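Local coordinates for protein Hcp1 (Flavobacterium johnsoniae, PDB 6BDC) that probably assembles into hexameric rings that form the inner tube of the type VI secretion system and act as chaperone for its effectors, at residues 16-21 and 43-48. Sequence-based numbering, arbitrary orientation.
Sequences VLNVSY and MIEVES
Ile44 is the buried centre of this strand pairing: its CG2 meets Val16 CG1 at 3.7 Å, while its other branch, CG1, lies alongside Val19 CG1 at 3.6 Å. Having CG2 anti to the backbone N and CG1 anti to the carbonyl carbon (chi1 -51°) is what splits the two branches between the valines. Thr5 and Leu7 of strand 4-9 and Phe109 of strand 105-113 pack around this face. Strands 18-21 and 43-47 run antiparallel. At the Ser20 end, Met43 N donates an almost straight bond to Ser20 O (2.9 Å, 173°), and Ser20 N returns a more bent one to Met43 O. Further along, Leu17 and Asn18 both sit opposite Glu45, a classic beta bulge in the curled antiparallel sheet of the Hcp fold: Leu17 N reaches Glu45 O at 2.8 Å and Glu45 N reaches Asn18 O at 2.8 Å. The face carrying Asn18, Glu45 and Met43 is more open to solvent. There the extended Glu45 side chain passes Leu17, with Glu45 CG 4.1 Å from Leu17 CD1. Glu45 OE2 is hydrogen-bonded to Thr106; selenomethionine Met43 bends away, exposed. Beyond strand 18-21 the sheet continues into a neighbouring subunit, where Tyr21 OH is hydrogen-bonded to Glu95 of that subunit.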
ATOM      1  N   VAL A  16     -12.755  11.261 -21.811  1.00114.26           N
ATOM      2  CA  VAL A  16     -11.647  11.210 -20.867  1.00108.90           C
ATOM      3  C   VAL A  16     -12.184  10.813 -19.503  1.00 96.61           C
ATOM      4  O   VAL A  16     -13.087  11.465 -18.965  1.00 97.64           O
ATOM      5  CB  VAL A  16     -10.902  12.547 -20.787  1.00 90.81           C
ATOM      6  CG1 VAL A  16      -9.824  12.460 -19.739  1.00 98.98           C
ATOM      7  CG2 VAL A  16     -10.302  12.885 -22.125  1.00 90.70           C
ATOM      8  N   LEU A  17     -11.616   9.745 -18.943  1.00102.89           N
ATOM      9  CA  LEU A  17     -11.980   9.327 -17.598  1.00112.17           C
ATOM     10  C   LEU A  17     -11.188  10.104 -16.552  1.00105.52           C
ATOM     11  O   LEU A  17     -11.773  10.686 -15.634  1.00115.91           O
ATOM     12  CB  LEU A  17     -11.773   7.818 -17.448  1.00109.23           C
ATOM     13  CG  LEU A  17     -12.380   6.981 -18.581  1.00113.28           C
ATOM     14  CD1 LEU A  17     -11.983   5.510 -18.461  1.00117.19           C
ATOM     15  CD2 LEU A  17     -13.917   7.120 -18.638  1.00117.97           C
ATOM     16  N   ASN A  18      -9.860  10.134 -16.678  1.00 85.93           N
ATOM     17  CA  ASN A  18      -9.002  10.819 -15.719  1.00 84.72           C
ATOM     18  C   ASN A  18      -8.010  11.711 -16.449  1.00 88.22           C
ATOM     19  O   ASN A  18      -7.477  11.330 -17.494  1.00 89.39           O
ATOM     20  CB  ASN A  18      -8.221   9.826 -14.843  1.00 97.92           C
ATOM     21  CG  ASN A  18      -9.116   9.005 -13.935  1.00106.72           C
ATOM     22  OD1 ASN A  18     -10.336   9.151 -13.946  1.00119.74           O
ATOM     23  ND2 ASN A  18      -8.507   8.125 -13.148  1.00103.94           N
ATOM     24  N   VAL A  19      -7.765  12.896 -15.892  1.00 82.32           N
ATOM     25  CA  VAL A  19      -6.680  13.759 -16.337  1.00 78.46           C
ATOM     26  C   VAL A  19      -5.938  14.281 -15.119  1.00 83.02           C
ATOM     27  O   VAL A  19      -6.491  14.358 -14.017  1.00 83.75           O
ATOM     28  CB  VAL A  19      -7.158  14.951 -17.196  1.00 78.14           C
ATOM     29  CG1 VAL A  19      -6.284  15.101 -18.438  1.00 73.22           C
ATOM     30  CG2 VAL A  19      -8.626  14.824 -17.544  1.00 90.53           C
ATOM     31  N   SER A  20      -4.674  14.644 -15.328  1.00 81.04           N
ATOM     32  CA  SER A  20      -3.893  15.354 -14.326  1.00 99.00           C
ATOM     33  C   SER A  20      -2.688  15.990 -15.005  1.00 91.47           C
ATOM     34  O   SER A  20      -2.178  15.492 -16.011  1.00 75.44           O
ATOM     35  CB  SER A  20      -3.452  14.432 -13.174  1.00 80.99           C
ATOM     36  OG  SER A  20      -2.182  13.857 -13.423  1.00 77.01           O
ATOM     37  N   TYR A  21      -2.249  17.112 -14.443  1.00 85.37           N
ATOM     38  CA  TYR A  21      -1.056  17.810 -14.899  1.00 92.57           C
ATOM     39  C   TYR A  21      -0.521  18.591 -13.713  1.00 80.30           C
ATOM     40  O   TYR A  21      -1.292  19.243 -12.999  1.00 76.47           O
ATOM     41  CB  TYR A  21      -1.351  18.742 -16.085  1.00 76.27           C
ATOM     42  CG  TYR A  21      -2.332  19.851 -15.776  1.00 81.71           C
ATOM     43  CD1 TYR A  21      -3.700  19.628 -15.836  1.00 94.42           C
ATOM     44  CD2 TYR A  21      -1.891  21.120 -15.423  1.00 93.50           C
ATOM     45  CE1 TYR A  21      -4.605  20.639 -15.554  1.00 81.32           C
ATOM     46  CE2 TYR A  21      -2.787  22.137 -15.136  1.00 92.77           C
ATOM     47  CZ  TYR A  21      -4.142  21.887 -15.204  1.00 90.58           C
ATOM     48  OH  TYR A  21      -5.040  22.889 -14.919  1.00 98.72           O
HETATM   49  N   MSE A  43      -1.175  13.580 -17.881  1.00 70.26           N
HETATM   50  CA  MSE A  43      -1.575  12.173 -17.837  1.00 56.88           C
HETATM   51  C   MSE A  43      -3.075  12.033 -18.090  1.00 76.61           C
HETATM   52  O   MSE A  43      -3.875  12.699 -17.437  1.00 85.85           O
HETATM   53  CB  MSE A  43      -1.214  11.553 -16.489  1.00 82.63           C
HETATM   54  CG  MSE A  43      -0.421  12.476 -15.577  1.00 86.86           C
HETATM   55 SE   MSE A  43       1.507  12.439 -15.857  0.72114.37          SE
HETATM   56  CE  MSE A  43       2.008  11.383 -14.285  1.00 81.93           C
ATOM     57  N   ILE A  44      -3.453  11.173 -19.038  1.00 64.89           N
ATOM     58  CA  ILE A  44      -4.838  11.036 -19.468  1.00 80.07           C
ATOM     59  C   ILE A  44      -5.212   9.559 -19.493  1.00 88.51           C
ATOM     60  O   ILE A  44      -4.374   8.691 -19.762  1.00 68.87           O
ATOM     61  CB  ILE A  44      -5.075  11.680 -20.859  1.00 79.66           C
ATOM     62  CG1 ILE A  44      -4.544  13.112 -20.902  1.00 74.41           C
ATOM     63  CG2 ILE A  44      -6.552  11.675 -21.226  1.00 89.40           C
ATOM     64  CD1 ILE A  44      -3.339  13.296 -21.799  1.00101.85           C
ATOM     65  N   GLU A  45      -6.484   9.278 -19.203  1.00 81.76           N
ATOM     66  CA  GLU A  45      -7.051   7.943 -19.342  1.00 70.36           C
ATOM     67  C   GLU A  45      -8.307   8.035 -20.193  1.00 88.60           C
ATOM     68  O   GLU A  45      -9.176   8.871 -19.931  1.00105.82           O
ATOM     69  CB  GLU A  45      -7.370   7.316 -17.982  1.00 93.60           C
ATOM     70  CG  GLU A  45      -7.903   5.895 -18.083  1.00 89.40           C
ATOM     71  CD  GLU A  45      -7.913   5.174 -16.748  1.00100.48           C
ATOM     72  OE1 GLU A  45      -7.458   5.764 -15.744  1.00 96.77           O
ATOM     73  OE2 GLU A  45      -8.372   4.012 -16.702  1.00106.98           O
ATOM     74  N   VAL A  46      -8.404   7.170 -21.202  1.00 99.59           N
ATOM     75  CA  VAL A  46      -9.405   7.298 -22.253  1.00 89.23           C
ATOM     76  C   VAL A  46     -10.125   5.972 -22.453  1.00 97.39           C
ATOM     77  O   VAL A  46      -9.537   4.897 -22.307  1.00110.13           O
ATOM     78  CB  VAL A  46      -8.750   7.764 -23.575  1.00 93.53           C
ATOM     79  CG1 VAL A  46      -9.759   7.798 -24.701  1.00 97.41           C
ATOM     80  CG2 VAL A  46      -8.111   9.126 -23.392  1.00104.37           C
ATOM     81  N   GLU A  47     -11.416   6.053 -22.775  1.00 93.05           N
ATOM     82  CA  GLU A  47     -12.143   4.884 -23.254  1.00101.38           C
ATOM     83  C   GLU A  47     -11.629   4.509 -24.640  1.00108.97           C
ATOM     84  O   GLU A  47     -11.572   5.349 -25.543  1.00118.85           O
ATOM     85  CB  GLU A  47     -13.645   5.168 -23.284  1.00117.51           C
ATOM     86  CG  GLU A  47     -14.488   4.185 -22.480  1.00121.99           C
ATOM     87  CD  GLU A  47     -15.934   4.633 -22.351  1.00134.89           C
ATOM     88  OE1 GLU A  47     -16.169   5.857 -22.265  1.00141.37           O
ATOM     89  OE2 GLU A  47     -16.837   3.765 -22.339  1.00138.31           O
ATOM     90  N   SER A  48     -11.259   3.239 -24.812  1.00118.06           N
ATOM     91  CA  SER A  48     -10.393   2.865 -25.929  1.00114.08           C
ATOM     92  C   SER A  48     -11.104   2.906 -27.275  1.00103.93           C
ATOM     93  O   SER A  48     -10.453   3.130 -28.302  1.00106.38           O
ATOM     94  CB  SER A  48      -9.803   1.479 -25.684  1.00102.58           C
ATOM     95  OG  SER A  48      -8.771   1.540 -24.726  1.00108.22           O
TER